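Local atomic coordinates of uncharacterized protein (PDB entry 5CAG), a protein that is a putative anchoring subunit of the fimbriae of a gut bacterium, a predicted outer-membrane lipoprotein of the FimB/Mfa2 family. Residues Y15-V20 / E61-P66; Y42-D47 / R68-V73; K145-A150 / A200-F205; K154-V159 / L235-T240; D167-C172 / G229-I234. One frame throughout, in Å; residues are numbered along the deposited sequence.

Contact 1: residues Y15-V20 / E61-P66; sequences YPVSGV and EMKVPP. With SO4 (sulfate ion), chain C.
V20 and M62 face each other as an antiparallel hydrogen-bonded pair. V20 N reaches M62 O at 2.8 Å in an almost straight bond (177° at the hydrogen), and M62 N returns to V20 O at 3.0 Å, more bent. From there the side chain of V20 runs from CB, which lies near M62 O, to two branches: CG1 is anti to the carbonyl carbon (chi1 -63°), which leaves CG2 between the backbone N and the carbonyl carbon, near M62 O and 3.9 Å from V64 CG2. Beyond the segments, V20 also packs on L134 and L136. Strand 20-25 begins at V20 and pairs here with strand 59-62, in the N-terminal beta domain of this fimbrillin-superfamily protein; residues 15-19 and 63-66 meet mainly through side chains. G19 CA lies 3.9 Å from K63 CG. V17 comes next and grips with both branches, CG2 against the CB and CD of K63, which it meets at about a right angle, and CG1 against P65 CB at 3.9 Å. The K63 chain stays extended beyond CG and its end leads away, while its backbone N makes weak bonds to O3 and O4 of a sulfate that probably came from the crystallisation liquor. Beside P66, S18 OG touches P66 CG at 3.7 Å and makes a weak bond to E128 O.

Contact 2: residues Y42-D47 / R68-V73; sequences YPKNGD and RYSVVV
Y42 and S70 are joined by two backbone bonds, Y42 N to S70 O and S70 N to Y42 O, both 2.8 Å, and this end of the contact is closely packed. The Y42 ring brings its CE1 edge against V72 CG2 at 3.9 Å, and its hydroxyl is held by E86 O. P43, on the other side of the sheet with Y69, lays CB against CE1 of the Y69 ring at 3.9 Å; F41 meets that ring edge-to-face, and P65 O takes up its hydroxyl. Toward the solvent the contact changes character. K44 N still bonds R68 O at 2.9 Å, nearly straight, but the side chains there are long and charged. The lysine crosses the arginine at about a right angle, with K44 CD over one face of the R68 guanidinium, 3.4 Å from NH1. Both chains bend at chi3; K44 NZ and R68 NH1 end 3.8 Å apart, and both make salt bridges to E124 OE1, which probably offsets their like charge. N45 OD1 adds a weak bond from R68 N at 3.3 Å. Strand 36-43 thus ends in a turn against the start of strand 67-75, an antiparallel strand pair within the N-terminal beta domain of this FimB/Mfa2-family protein.

Contact 3: residues K145-A150 / A200-F205; sequences KKYSFA and AFFTAF. With SO4 (sulfate ion), chain D.
Y147 and F202 sit across from each other in an antiparallel strand pair, the long strand 134-154 against strand 197-205, within the second beta domain of the chain. The CB of Y147 stands over the face of the F202 ring, 3.7 Å from its centroid and 18° off the normal, a CH-pi contact. Their two rings are nearly parallel, 9° between planes, but slid apart so that they barely overlap. F202 gets there because CG stands between its backbone N and carbonyl carbon (chi1 66°), which carries the ring across to strand 134-154. F149 has the same kind of turn: its CD2 meets the edge of the F202 ring in plane, and its CE2 lies 3.6 Å from A200 CB. Y147 CE1 reaches A204 CB.

Behind these side chains, six backbone bonds set the register, pairing K145 with A204, Y147 with F202 and F149 with A200; Y147 N to F202 O is 2.8 Å. Farther out, F189 stacks on F202, while L233 and L235 back F149. The opposite face is more open: S148 CB lies against the F201 ring, and K146 CG runs beside T203 CG2, whose OG1 bonds P114 O. The extended K146 chain ends with NZ 3.0 Å from O4 of a bound sulfate that T30 OG1 also holds.

Contact 4: residues K154-V159 / L235-T240; sequences KGLEYV and LKFIKT
The connection between strands 134-154 and 159-167 closes here on the end of strand 232-239: a single 3-10 turn, L156 to Y158, meets the last residues of that strand and T240. L156 and V159 both reach the ring of F237. V159 CG2 touches its CD1 at 3.7 Å, and L156 CD2 approaches CE1 at 3.9 Å, so two branched side chains share neighbouring atoms of one ring. V159 can do this although its CB points away overall, since CG1 takes the position anti to the backbone N (chi1 177°) and CG2 is left turned to the phenylalanine; CG1 itself comes 3.5 Å from I238 O. At V159 the loop enters an antiparallel strand pair, in non-hydrogen-bonded register with K239, the CA atoms 4.3 Å apart and the side chains diverging. This is the part of the second beta domain where strand 159-167 sets out along strand 232-239. Within the turn, V159 N bonds L156 O at 2.8 Å. Y158 O points at the opposing chain, where it meets T240 N at 2.9 Å in a weak, bent bond (128°), K239 CA at 3.2 Å and T240 CG2 at 3.3 Å. On the loop side, E157 CG covers one face of the Y158 ring, over its centre, while K193 NZ bonds both L156 O and V159 O.

Contact 5: residues D167-C172 / G229-I234; sequences DGLSDC and GAIILI
D167 and I232 form an antiparallel hydrogen-bonded pair at the point where strand 159-167 ends and strand 232-239 begins, in the second beta domain. D167 N gives a nearly straight bond to I232 O (2.9 Å, 173°), and I232 N answers to D167 O at 3.0 Å. The side chains then sort themselves by their torsions. In D167, a chi1 of -95° brings OD2 within 3.6 Å of I234 CD1; a methyl is all the carboxylate meets across this contact. I234 comes to it by a chi2 of 93°, which turns CD1 toward the aspartate. In I231, CG2 is anti to the backbone N and lies near D167 O, while CG1 is anti to the carbonyl carbon and the chain extends beyond it to carry CD1 to L169. L169 meets it at about a right angle and itself rests on F202 and A204. Between D167 and L169, G168, with positive phi, passes close to the segment before strand 232-239, its CA 3.5 Å from A230 O, with no side chain to stand in the way. L169 CD2 meets I231 CD1 at 3.6 Å.

Contacts 1 and 2 lie on the opposite side of the chain's centre from contacts 3, 4 and 5. The first two share the N-terminal domain and touch through V64 CG1 and Y69 CE2, 3.6 Å apart; both are partly buried, but contact 2 brings K44 and R68 together on E124, while K63 of contact 1 meets a sulfate through its backbone N. In the second domain, contact 3 is the buried one, rich in aromatic rings, and it meets contact 5 where F205 N lies 2.8 Å from S170 O, probably a hydrogen bond. Contacts 4 and 5 use the two ends of strand 232-239 with few backbone bonds: contact 4 packs L156 and V159 on a phenylalanine, contact 5 is mainly aliphatic plus D167.

Contact 1: residues Y15-V20 / E61-P66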
# COMPACT_ATOMS: atom_id res chain seq x y z
N TYR A 15 -30.91 -21.17 -5.18
CA TYR A 15 -29.94 -22.27 -5.12
C TYR A 15 -29.46 -22.46 -3.66
O TYR A 15 -29.27 -21.45 -2.97
CB TYR A 15 -28.74 -21.99 -6.04
N PRO A 16 -29.25 -23.73 -3.19
CA PRO A 16 -28.80 -23.94 -1.78
C PRO A 16 -27.44 -23.31 -1.43
O PRO A 16 -26.51 -23.35 -2.24
CB PRO A 16 -28.74 -25.48 -1.65
CG PRO A 16 -28.68 -25.99 -3.04
CD PRO A 16 -29.46 -25.02 -3.88
N VAL A 17 -27.34 -22.73 -0.21
CA VAL A 17 -26.12 -22.07 0.26
C VAL A 17 -25.73 -22.51 1.67
O VAL A 17 -26.45 -22.28 2.64
CB VAL A 17 -26.16 -20.52 0.19
CG1 VAL A 17 -25.84 -20.03 -1.21
CG2 VAL A 17 -27.49 -19.95 0.69
N SER A 18 -24.54 -23.12 1.76
CA SER A 18 -23.95 -23.50 3.03
C SER A 18 -23.16 -22.27 3.47
O SER A 18 -22.06 -22.04 2.97
CB SER A 18 -23.08 -24.76 2.90
OG SER A 18 -22.01 -24.63 1.98
N GLY A 19 -23.77 -21.44 4.31
CA GLY A 19 -23.17 -20.20 4.79
C GLY A 19 -21.85 -20.37 5.53
O GLY A 19 -21.56 -21.45 6.07
N VAL A 20 -21.03 -19.31 5.52
CA VAL A 20 -19.75 -19.30 6.24
C VAL A 20 -19.81 -18.24 7.34
O VAL A 20 -20.65 -17.34 7.29
CB VAL A 20 -18.50 -19.15 5.34
CG1 VAL A 20 -18.34 -20.33 4.39
CG2 VAL A 20 -18.49 -17.84 4.58
N GLU A 61 -21.38 -13.44 9.31
CA GLU A 61 -21.99 -14.47 8.46
C GLU A 61 -22.06 -13.99 7.01
O GLU A 61 -22.26 -12.80 6.76
CB GLU A 61 -23.38 -14.83 8.98
CG GLU A 61 -23.38 -15.58 10.30
CD GLU A 61 -24.05 -16.94 10.25
OE1 GLU A 61 -24.83 -17.20 9.31
OE2 GLU A 61 -23.78 -17.76 11.17
N MSE A 62 -21.92 -14.92 6.06
CA MSE A 62 -21.90 -14.67 4.62
C MSE A 62 -22.29 -15.95 3.88
O MSE A 62 -21.69 -16.99 4.13
CB MSE A 62 -20.48 -14.25 4.25
CG MSE A 62 -20.33 -13.73 2.85
SE MSE A 62 -18.46 -13.38 2.50
CE MSE A 62 -18.17 -12.15 3.85
N LYS A 63 -23.29 -15.91 3.00
CA LYS A 63 -23.71 -17.16 2.36
C LYS A 63 -23.01 -17.38 1.02
O LYS A 63 -23.33 -16.77 0.01
CB LYS A 63 -25.24 -17.28 2.24
CG LYS A 63 -25.89 -17.64 3.59
CD LYS A 63 -27.38 -17.37 3.61
CE LYS A 63 -28.00 -17.61 4.97
NZ LYS A 63 -29.48 -17.43 4.94
N VAL A 64 -22.02 -18.27 1.06
CA VAL A 64 -21.20 -18.69 -0.05
C VAL A 64 -21.71 -20.05 -0.52
O VAL A 64 -21.82 -20.98 0.29
CB VAL A 64 -19.69 -18.74 0.37
CG1 VAL A 64 -18.81 -19.36 -0.70
CG2 VAL A 64 -19.18 -17.36 0.74
N PRO A 65 -22.03 -20.23 -1.82
CA PRO A 65 -22.44 -21.57 -2.28
C PRO A 65 -21.21 -22.50 -2.37
O PRO A 65 -20.10 -21.98 -2.46
CB PRO A 65 -23.06 -21.31 -3.65
CG PRO A 65 -22.43 -20.03 -4.13
CD PRO A 65 -21.95 -19.26 -2.93
N PRO A 66 -21.33 -23.84 -2.35
CA PRO A 66 -20.10 -24.67 -2.41
C PRO A 66 -19.35 -24.54 -3.75
O PRO A 66 -19.92 -24.17 -4.78
CB PRO A 66 -20.62 -26.10 -2.17
CG PRO A 66 -21.97 -25.91 -1.53
CD PRO A 66 -22.53 -24.69 -2.20
S SO4 C . -25.71 -12.74 2.61
O1 SO4 C . -26.96 -12.93 1.86
O2 SO4 C . -25.66 -11.37 3.12
O3 SO4 C . -25.69 -13.66 3.76
O4 SO4 C . -24.57 -13.02 1.72

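Contact 2: residues Y42-D47 / R68-V73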
# COMPACT_ATOMS: atom_id res chain seq x y z
N TYR A 42 -13.80 -15.32 -5.57
CA TYR A 42 -13.79 -15.50 -7.02
C TYR A 42 -13.87 -17.00 -7.32
O TYR A 42 -12.99 -17.76 -6.92
CB TYR A 42 -12.56 -14.85 -7.68
CG TYR A 42 -12.42 -13.37 -7.43
CD1 TYR A 42 -11.73 -12.89 -6.33
CD2 TYR A 42 -12.94 -12.44 -8.32
CE1 TYR A 42 -11.58 -11.53 -6.10
CE2 TYR A 42 -12.80 -11.07 -8.11
CZ TYR A 42 -12.11 -10.62 -6.99
OH TYR A 42 -11.98 -9.27 -6.76
N PRO A 43 -14.94 -17.45 -8.00
CA PRO A 43 -15.04 -18.88 -8.31
C PRO A 43 -14.02 -19.27 -9.36
O PRO A 43 -13.78 -18.50 -10.30
CB PRO A 43 -16.48 -19.02 -8.81
CG PRO A 43 -16.78 -17.71 -9.39
CD PRO A 43 -16.08 -16.70 -8.56
N LYS A 44 -13.41 -20.46 -9.19
CA LYS A 44 -12.43 -21.00 -10.13
C LYS A 44 -13.15 -21.81 -11.24
O LYS A 44 -12.81 -21.68 -12.42
CB LYS A 44 -11.41 -21.86 -9.38
CG LYS A 44 -10.46 -21.04 -8.53
CD LYS A 44 -9.45 -21.93 -7.84
CE LYS A 44 -8.12 -21.24 -7.67
NZ LYS A 44 -7.00 -22.21 -7.54
N ASN A 45 -14.16 -22.61 -10.84
CA ASN A 45 -14.98 -23.43 -11.74
C ASN A 45 -15.91 -22.54 -12.57
O ASN A 45 -15.87 -22.59 -13.80
CB ASN A 45 -15.82 -24.52 -10.98
CG ASN A 45 -15.50 -24.79 -9.50
OD1 ASN A 45 -16.08 -24.17 -8.59
ND2 ASN A 45 -14.69 -25.80 -9.24
N GLY A 46 -16.72 -21.74 -11.87
CA GLY A 46 -17.76 -20.86 -12.41
C GLY A 46 -17.39 -19.71 -13.33
O GLY A 46 -16.30 -19.12 -13.22
N ASP A 47 -18.38 -19.35 -14.19
CA ASP A 47 -18.32 -18.30 -15.21
C ASP A 47 -18.52 -16.87 -14.62
O ASP A 47 -19.37 -16.11 -15.13
CB ASP A 47 -19.35 -18.60 -16.32
N ARG A 68 -14.84 -24.27 -5.50
CA ARG A 68 -13.45 -23.82 -5.37
C ARG A 68 -13.39 -22.33 -5.69
O ARG A 68 -13.89 -21.90 -6.74
CB ARG A 68 -12.50 -24.59 -6.30
CG ARG A 68 -12.17 -26.04 -5.92
CD ARG A 68 -11.04 -26.62 -6.78
NE ARG A 68 -11.18 -26.30 -8.21
CZ ARG A 68 -10.27 -25.67 -8.94
NH1 ARG A 68 -9.11 -25.31 -8.41
NH2 ARG A 68 -10.51 -25.40 -10.22
N TYR A 69 -12.78 -21.56 -4.79
CA TYR A 69 -12.64 -20.11 -4.92
C TYR A 69 -11.23 -19.59 -4.66
O TYR A 69 -10.39 -20.28 -4.09
CB TYR A 69 -13.53 -19.40 -3.88
CG TYR A 69 -15.00 -19.67 -4.01
CD1 TYR A 69 -15.80 -18.90 -4.85
CD2 TYR A 69 -15.61 -20.66 -3.25
CE1 TYR A 69 -17.17 -19.14 -4.97
CE2 TYR A 69 -16.98 -20.92 -3.37
CZ TYR A 69 -17.75 -20.15 -4.22
OH TYR A 69 -19.10 -20.38 -4.32
N SER A 70 -11.04 -18.33 -4.99
CA SER A 70 -9.88 -17.52 -4.65
C SER A 70 -10.48 -16.43 -3.76
O SER A 70 -11.59 -15.99 -4.05
CB SER A 70 -9.21 -16.98 -5.91
OG SER A 70 -8.56 -18.01 -6.63
N VAL A 71 -9.86 -16.08 -2.62
CA VAL A 71 -10.52 -15.11 -1.74
C VAL A 71 -9.64 -13.87 -1.51
O VAL A 71 -8.41 -13.99 -1.48
CB VAL A 71 -10.91 -15.77 -0.37
CG1 VAL A 71 -11.71 -14.81 0.51
CG2 VAL A 71 -11.69 -17.06 -0.58
N VAL A 72 -10.29 -12.70 -1.31
CA VAL A 72 -9.61 -11.45 -0.95
C VAL A 72 -10.39 -10.78 0.19
O VAL A 72 -11.62 -10.78 0.19
CB VAL A 72 -9.31 -10.43 -2.08
CG1 VAL A 72 -8.34 -10.97 -3.11
CG2 VAL A 72 -10.58 -9.92 -2.74
N VAL A 73 -9.66 -10.23 1.17
CA VAL A 73 -10.26 -9.49 2.28
C VAL A 73 -9.41 -8.27 2.49
O VAL A 73 -8.21 -8.40 2.77
CB VAL A 73 -10.41 -10.27 3.60
CG1 VAL A 73 -11.25 -9.47 4.59
CG2 VAL A 73 -11.02 -11.65 3.38

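Contact 3: residues K145-A150 / A200-F205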
# COMPACT_ATOMS: atom_id res chain seq x y z
N LYS A 145 4.33 -0.55 4.42
CA LYS A 145 5.53 -0.32 5.23
C LYS A 145 5.70 1.20 5.48
O LYS A 145 5.52 1.98 4.55
CB LYS A 145 6.81 -0.89 4.54
CG LYS A 145 6.98 -2.43 4.51
CD LYS A 145 8.45 -2.89 4.20
CE LYS A 145 8.78 -4.39 4.35
NZ LYS A 145 8.90 -5.17 3.05
N LYS A 146 5.99 1.61 6.73
CA LYS A 146 6.28 3.01 7.07
C LYS A 146 7.79 3.24 7.03
O LYS A 146 8.56 2.39 7.49
CB LYS A 146 5.77 3.40 8.46
CG LYS A 146 4.29 3.25 8.75
CD LYS A 146 4.08 3.36 10.26
CE LYS A 146 2.67 3.13 10.74
NZ LYS A 146 2.62 2.78 12.19
N TYR A 147 8.21 4.41 6.55
CA TYR A 147 9.61 4.83 6.49
C TYR A 147 9.76 6.25 7.03
O TYR A 147 8.81 7.05 6.97
CB TYR A 147 10.14 4.79 5.07
CG TYR A 147 10.01 3.47 4.34
CD1 TYR A 147 8.85 3.14 3.65
CD2 TYR A 147 11.11 2.62 4.20
CE1 TYR A 147 8.74 1.96 2.93
CE2 TYR A 147 11.01 1.43 3.47
CZ TYR A 147 9.83 1.10 2.84
OH TYR A 147 9.72 -0.07 2.12
N SER A 148 10.94 6.56 7.56
CA SER A 148 11.30 7.88 8.06
C SER A 148 12.80 8.06 7.87
O SER A 148 13.53 7.08 7.84
CB SER A 148 10.91 8.05 9.53
OG SER A 148 11.71 7.28 10.43
N PHE A 149 13.26 9.31 7.72
CA PHE A 149 14.69 9.59 7.62
C PHE A 149 14.96 11.03 8.03
O PHE A 149 14.04 11.85 8.16
CB PHE A 149 15.23 9.34 6.20
CG PHE A 149 14.79 10.36 5.18
CD1 PHE A 149 15.52 11.52 4.97
CD2 PHE A 149 13.62 10.18 4.44
CE1 PHE A 149 15.09 12.49 4.06
CE2 PHE A 149 13.22 11.14 3.51
CZ PHE A 149 13.95 12.29 3.33
N ALA A 150 16.24 11.33 8.21
CA ALA A 150 16.72 12.66 8.50
C ALA A 150 18.05 12.86 7.78
O ALA A 150 18.87 11.94 7.76
CB ALA A 150 16.85 12.88 10.00
N ALA A 200 11.68 13.66 7.21
CA ALA A 200 10.50 13.30 6.43
C ALA A 200 10.02 11.89 6.77
O ALA A 200 10.77 11.07 7.31
CB ALA A 200 10.78 13.41 4.95
N PHE A 201 8.72 11.65 6.51
CA PHE A 201 8.03 10.39 6.77
C PHE A 201 7.25 10.02 5.54
O PHE A 201 6.62 10.90 4.94
CB PHE A 201 7.07 10.55 7.96
CG PHE A 201 7.74 10.81 9.29
CD1 PHE A 201 8.22 12.07 9.61
CD2 PHE A 201 7.87 9.79 10.23
CE1 PHE A 201 8.88 12.30 10.83
CE2 PHE A 201 8.52 10.02 11.45
CZ PHE A 201 9.01 11.28 11.75
N PHE A 202 7.28 8.74 5.15
CA PHE A 202 6.54 8.28 3.99
C PHE A 202 6.21 6.80 4.12
O PHE A 202 6.66 6.15 5.07
CB PHE A 202 7.29 8.59 2.68
CG PHE A 202 8.58 7.85 2.48
CD1 PHE A 202 9.77 8.36 2.99
CD2 PHE A 202 8.61 6.66 1.78
CE1 PHE A 202 10.97 7.67 2.82
CE2 PHE A 202 9.81 5.97 1.62
CZ PHE A 202 10.99 6.49 2.13
N THR A 203 5.40 6.28 3.20
CA THR A 203 4.98 4.88 3.19
C THR A 203 4.98 4.33 1.79
O THR A 203 4.88 5.09 0.83
CB THR A 203 3.57 4.73 3.75
OG1 THR A 203 2.67 5.48 2.94
CG2 THR A 203 3.45 5.14 5.20
N ALA A 204 5.04 3.00 1.67
CA ALA A 204 4.97 2.27 0.41
C ALA A 204 4.43 0.88 0.67
O ALA A 204 4.46 0.40 1.81
CB ALA A 204 6.35 2.20 -0.22
N PHE A 205 3.90 0.21 -0.37
CA PHE A 205 3.42 -1.15 -0.22
C PHE A 205 4.60 -2.10 -0.07
O PHE A 205 5.70 -1.80 -0.56
CB PHE A 205 2.54 -1.57 -1.41
CG PHE A 205 1.20 -0.87 -1.45
CD1 PHE A 205 0.24 -1.12 -0.47
CD2 PHE A 205 0.90 0.05 -2.44
CE1 PHE A 205 -0.99 -0.45 -0.48
CE2 PHE A 205 -0.33 0.72 -2.45
CZ PHE A 205 -1.27 0.45 -1.48
S SO4 D . -1.09 1.03 13.03
O1 SO4 D . -1.69 2.28 12.54
O2 SO4 D . -1.75 0.61 14.27
O3 SO4 D . -1.23 -0.01 12.01
O4 SO4 D . 0.32 1.24 13.32

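Contact 4: residues K154-V159 / L235-T240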
# COMPACT_ATOMS: atom_id res chain seq x y z
N LYS A 154 22.92 22.14 4.49
CA LYS A 154 23.42 23.50 4.71
C LYS A 154 22.57 24.53 3.99
O LYS A 154 22.09 24.28 2.87
CB LYS A 154 24.89 23.60 4.24
CG LYS A 154 25.66 24.85 4.71
CD LYS A 154 27.12 24.88 4.21
CE LYS A 154 27.74 26.26 4.25
NZ LYS A 154 29.16 26.27 3.76
N GLY A 155 22.40 25.69 4.62
CA GLY A 155 21.69 26.82 4.05
C GLY A 155 20.20 26.62 3.84
O GLY A 155 19.66 27.01 2.80
N LEU A 156 19.52 26.06 4.83
CA LEU A 156 18.09 25.89 4.69
C LEU A 156 17.40 27.23 4.87
O LEU A 156 16.23 27.36 4.52
CB LEU A 156 17.54 24.83 5.67
CG LEU A 156 18.01 23.39 5.50
CD1 LEU A 156 17.57 22.59 6.65
CD2 LEU A 156 17.49 22.76 4.22
N GLU A 157 18.14 28.25 5.37
CA GLU A 157 17.60 29.60 5.55
C GLU A 157 17.11 30.17 4.21
O GLU A 157 16.25 31.04 4.19
CB GLU A 157 18.65 30.55 6.18
CG GLU A 157 19.91 30.81 5.37
CD GLU A 157 21.17 30.18 5.93
OE1 GLU A 157 21.12 29.01 6.39
OE2 GLU A 157 22.23 30.86 5.90
N TYR A 158 17.68 29.65 3.11
CA TYR A 158 17.37 30.03 1.74
C TYR A 158 16.20 29.21 1.17
O TYR A 158 15.72 29.52 0.08
CB TYR A 158 18.62 29.86 0.86
CG TYR A 158 19.84 30.57 1.39
CD1 TYR A 158 19.77 31.90 1.80
CD2 TYR A 158 21.08 29.94 1.44
CE1 TYR A 158 20.90 32.57 2.29
CE2 TYR A 158 22.22 30.60 1.91
CZ TYR A 158 22.12 31.92 2.33
OH TYR A 158 23.23 32.58 2.81
N VAL A 159 15.72 28.19 1.91
CA VAL A 159 14.64 27.35 1.42
C VAL A 159 13.29 27.87 1.90
O VAL A 159 13.13 28.22 3.07
CB VAL A 159 14.82 25.86 1.80
CG1 VAL A 159 13.62 25.04 1.34
CG2 VAL A 159 16.10 25.27 1.22
N LEU A 235 15.08 15.28 -3.12
CA LEU A 235 14.68 16.40 -2.30
C LEU A 235 14.64 17.64 -3.18
O LEU A 235 15.67 18.05 -3.74
CB LEU A 235 15.64 16.58 -1.11
CG LEU A 235 15.68 15.44 -0.07
CD1 LEU A 235 16.75 15.72 0.98
CD2 LEU A 235 14.30 15.22 0.59
N LYS A 236 13.42 18.17 -3.41
CA LYS A 236 13.22 19.34 -4.27
C LYS A 236 13.17 20.57 -3.39
O LYS A 236 12.19 20.77 -2.68
CB LYS A 236 11.95 19.16 -5.11
CG LYS A 236 11.83 20.06 -6.32
CD LYS A 236 11.03 19.38 -7.43
CE LYS A 236 10.03 20.30 -8.06
NZ LYS A 236 10.56 21.07 -9.24
N PHE A 237 14.27 21.35 -3.34
CA PHE A 237 14.29 22.54 -2.51
C PHE A 237 13.78 23.70 -3.30
O PHE A 237 14.40 24.06 -4.30
CB PHE A 237 15.68 22.84 -1.95
CG PHE A 237 16.29 21.75 -1.11
CD1 PHE A 237 16.04 21.68 0.26
CD2 PHE A 237 17.15 20.81 -1.67
CE1 PHE A 237 16.58 20.66 1.04
CE2 PHE A 237 17.69 19.78 -0.90
CZ PHE A 237 17.40 19.71 0.45
N ILE A 238 12.65 24.30 -2.86
CA ILE A 238 12.13 25.52 -3.47
C ILE A 238 12.75 26.67 -2.69
O ILE A 238 12.52 26.78 -1.48
CB ILE A 238 10.59 25.56 -3.45
CG1 ILE A 238 9.96 24.31 -4.14
CG2 ILE A 238 10.08 26.88 -4.03
CD1 ILE A 238 10.30 24.14 -5.63
N LYS A 239 13.60 27.47 -3.34
CA LYS A 239 14.31 28.58 -2.69
C LYS A 239 13.36 29.79 -2.39
O LYS A 239 12.21 29.79 -2.82
CB LYS A 239 15.53 29.03 -3.53
CG LYS A 239 16.67 28.01 -3.65
CD LYS A 239 17.85 28.66 -4.36
CE LYS A 239 18.89 27.74 -4.93
NZ LYS A 239 19.68 28.46 -5.97
N THR A 240 13.87 30.82 -1.67
CA THR A 240 13.06 31.98 -1.29
C THR A 240 12.72 32.82 -2.51
O THR A 240 11.78 33.62 -2.44
CB THR A 240 13.70 32.82 -0.18
OG1 THR A 240 14.91 33.44 -0.63
CG2 THR A 240 13.90 32.05 1.11

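Contact 5: residues D167-C172 / G229-I234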
# COMPACT_ATOMS: atom_id res chain seq x y z
N ASP A 167 11.41 7.11 -5.62
CA ASP A 167 11.26 6.26 -6.78
C ASP A 167 11.77 4.89 -6.48
O ASP A 167 12.73 4.75 -5.72
CB ASP A 167 12.06 6.85 -7.94
CG ASP A 167 11.24 7.71 -8.86
OD1 ASP A 167 10.20 7.22 -9.37
OD2 ASP A 167 11.66 8.87 -9.11
N GLY A 168 11.16 3.88 -7.10
CA GLY A 168 11.61 2.50 -6.95
C GLY A 168 10.87 1.64 -5.95
O GLY A 168 11.15 0.45 -5.85
N LEU A 169 9.94 2.23 -5.17
CA LEU A 169 9.20 1.44 -4.18
C LEU A 169 7.85 1.05 -4.76
O LEU A 169 7.48 1.54 -5.82
CB LEU A 169 9.04 2.18 -2.85
CG LEU A 169 10.31 2.50 -2.07
CD1 LEU A 169 9.99 3.24 -0.81
CD2 LEU A 169 11.05 1.29 -1.72
N SER A 170 7.13 0.13 -4.11
CA SER A 170 5.84 -0.34 -4.59
C SER A 170 4.75 0.67 -4.20
O SER A 170 4.46 0.86 -3.02
CB SER A 170 5.54 -1.74 -4.06
OG SER A 170 6.68 -2.58 -4.16
N ASP A 171 4.21 1.37 -5.21
CA ASP A 171 3.19 2.39 -5.01
C ASP A 171 1.81 1.80 -5.32
O ASP A 171 0.79 2.48 -5.17
CB ASP A 171 3.49 3.63 -5.87
CG ASP A 171 3.71 3.34 -7.33
OD1 ASP A 171 2.71 3.21 -8.06
OD2 ASP A 171 4.90 3.23 -7.75
N CYS A 172 1.80 0.52 -5.75
CA CYS A 172 0.63 -0.30 -6.06
C CYS A 172 0.77 -1.67 -5.44
O CYS A 172 1.88 -2.14 -5.27
CB CYS A 172 0.45 -0.40 -7.55
SG CYS A 172 0.01 1.15 -8.31
N GLY A 229 15.90 -3.16 -9.22
CA GLY A 229 15.25 -1.88 -8.93
C GLY A 229 16.06 -0.98 -8.01
O GLY A 229 16.38 -1.36 -6.88
N ALA A 230 16.39 0.23 -8.50
CA ALA A 230 17.13 1.24 -7.76
C ALA A 230 16.17 2.11 -6.99
O ALA A 230 15.09 2.42 -7.50
CB ALA A 230 17.95 2.07 -8.72
N ILE A 231 16.52 2.47 -5.75
CA ILE A 231 15.65 3.29 -4.91
C ILE A 231 16.26 4.66 -4.74
O ILE A 231 17.31 4.80 -4.11
CB ILE A 231 15.34 2.60 -3.57
CG1 ILE A 231 14.69 1.24 -3.84
CG2 ILE A 231 14.42 3.48 -2.72
CD1 ILE A 231 14.44 0.42 -2.63
N ILE A 232 15.60 5.68 -5.30
CA ILE A 232 16.12 7.04 -5.27
C ILE A 232 15.19 8.03 -4.55
O ILE A 232 14.02 8.20 -4.88
CB ILE A 232 16.44 7.49 -6.71
CG1 ILE A 232 17.68 6.76 -7.24
CG2 ILE A 232 16.68 8.98 -6.79
CD1 ILE A 232 17.36 5.66 -8.11
N LEU A 233 15.78 8.70 -3.57
CA LEU A 233 15.20 9.75 -2.77
C LEU A 233 15.56 11.06 -3.43
O LEU A 233 16.73 11.25 -3.78
CB LEU A 233 15.77 9.68 -1.36
CG LEU A 233 14.87 10.13 -0.27
CD1 LEU A 233 15.30 9.54 1.04
CD2 LEU A 233 14.88 11.62 -0.16
N ILE A 234 14.55 11.94 -3.67
CA ILE A 234 14.75 13.23 -4.34
C ILE A 234 14.23 14.32 -3.44
O ILE A 234 13.08 14.27 -3.03
CB ILE A 234 14.15 13.35 -5.77
CG1 ILE A 234 14.41 12.10 -6.66
CG2 ILE A 234 14.71 14.59 -6.46
CD1 ILE A 234 13.23 10.97 -6.66